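Local structure of dihydrodipicolinate synthase (Oceanobacillus iheyensis HTE831, 3D0C) at residues K33-D36 with D37-F41. The protein probably acts as a 4-hydroxy-tetrahydrodipicolinate synthase, a pyruvate-dependent lyase of the DapA family that works in lysine biosynthesis. The protein carries 1 engineered substitution. Numbering follows the deposited sequence.
Sequences KGLD and DNVEF
D37 sits one helical turn beyond K33. Its backbone N bonds to K33 O at 3.0 Å, while its carboxylate forms a salt bridge with K33: NZ lies 2.7 Å from D37 OD2, on that oxygen's syn side, with a weak second bond to OD1 at 2.9 Å. K33 gets there by a bend at chi2 (-60°), with the outer part of the chain extended, which also brings its CD tightly up to D37 OD2. N38 N bonds chiefly to G34 O at 2.9 Å, with a weak branch to L35 O. All of this belongs to helix 32-44, which follows the first strand of the TIM barrel and links strands 15-17 and 49-50 in a beta-alpha-beta crossover. V39 N continues the i to i+4 pattern on L35 O, and the V39 side chain meets the same residue: with CG1 anti to the backbone N (chi1 174°), CG2 is left to meet L35 CD1 at 4.0 Å. V39 also packs on L77 of helix 64-78. E40 N closes on D36 O at 3.0 Å, and E40 CG passes 3.4 Å from that same carbonyl oxygen. D36 and E40 each have an arginine partner: D36 forms a salt bridge with R73 of helix 64-78, E40 one with R81.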
# COMPACT_ATOMS: atom_id res chain seq x y z
N LYS A 33 -13.01 24.85 3.86
CA LYS A 33 -14.27 25.22 4.49
C LYS A 33 -15.03 23.93 4.80
O LYS A 33 -15.48 23.71 5.92
CB LYS A 33 -15.09 26.09 3.53
CG LYS A 33 -16.01 27.11 4.21
CD LYS A 33 -17.03 26.46 5.13
CE LYS A 33 -17.96 27.51 5.72
NZ LYS A 33 -18.85 26.95 6.77
N GLY A 34 -15.17 23.08 3.78
CA GLY A 34 -15.87 21.82 3.93
C GLY A 34 -15.27 20.97 5.04
O GLY A 34 -15.99 20.32 5.80
N LEU A 35 -13.94 20.97 5.12
CA LEU A 35 -13.23 20.21 6.15
C LEU A 35 -13.55 20.74 7.54
O LEU A 35 -13.84 19.97 8.46
CB LEU A 35 -11.72 20.27 5.92
CG LEU A 35 -10.86 19.67 7.04
CD1 LEU A 35 -11.31 18.23 7.30
CD2 LEU A 35 -9.38 19.72 6.68
N ASP A 36 -13.49 22.07 7.69
CA ASP A 36 -13.79 22.67 8.98
C ASP A 36 -15.20 22.28 9.41
O ASP A 36 -15.45 21.94 10.57
CB ASP A 36 -13.66 24.21 8.92
CG ASP A 36 -12.20 24.69 9.01
OD1 ASP A 36 -11.28 23.86 9.21
OD2 ASP A 36 -11.96 25.92 8.89
N ASP A 37 -16.13 22.33 8.46
CA ASP A 37 -17.52 21.99 8.73
C ASP A 37 -17.75 20.53 9.06
O ASP A 37 -18.65 20.19 9.83
CB ASP A 37 -18.40 22.39 7.55
CG ASP A 37 -18.46 23.89 7.37
OD1 ASP A 37 -18.17 24.61 8.34
OD2 ASP A 37 -18.81 24.34 6.26
N ASN A 38 -16.95 19.65 8.46
CA ASN A 38 -17.11 18.23 8.75
C ASN A 38 -16.64 17.97 10.17
O ASN A 38 -17.25 17.19 10.91
CB ASN A 38 -16.30 17.39 7.76
CG ASN A 38 -16.32 15.92 8.12
OD1 ASN A 38 -17.38 15.31 8.26
ND2 ASN A 38 -15.13 15.33 8.27
N VAL A 39 -15.55 18.62 10.56
CA VAL A 39 -14.99 18.49 11.90
C VAL A 39 -15.99 19.03 12.93
O VAL A 39 -16.20 18.41 13.98
CB VAL A 39 -13.65 19.26 12.01
CG1 VAL A 39 -13.12 19.24 13.44
CG2 VAL A 39 -12.62 18.63 11.07
N GLU A 40 -16.61 20.16 12.63
CA GLU A 40 -17.60 20.76 13.53
C GLU A 40 -18.79 19.83 13.68
O GLU A 40 -19.32 19.64 14.77
CB GLU A 40 -18.08 22.12 12.99
CG GLU A 40 -17.12 23.28 13.20
CD GLU A 40 -16.69 23.44 14.64
OE1 GLU A 40 -17.50 23.16 15.55
OE2 GLU A 40 -15.54 23.87 14.87
N PHE A 41 -19.22 19.26 12.56
CA PHE A 41 -20.34 18.33 12.52
C PHE A 41 -20.10 17.16 13.46
O PHE A 41 -20.98 16.77 14.22
CB PHE A 41 -20.54 17.81 11.10
CG PHE A 41 -21.65 16.80 10.97
CD1 PHE A 41 -22.97 17.21 10.82
CD2 PHE A 41 -21.37 15.44 10.99
CE1 PHE A 41 -24.00 16.28 10.69
CE2 PHE A 41 -22.39 14.50 10.86
CZ PHE A 41 -23.71 14.92 10.71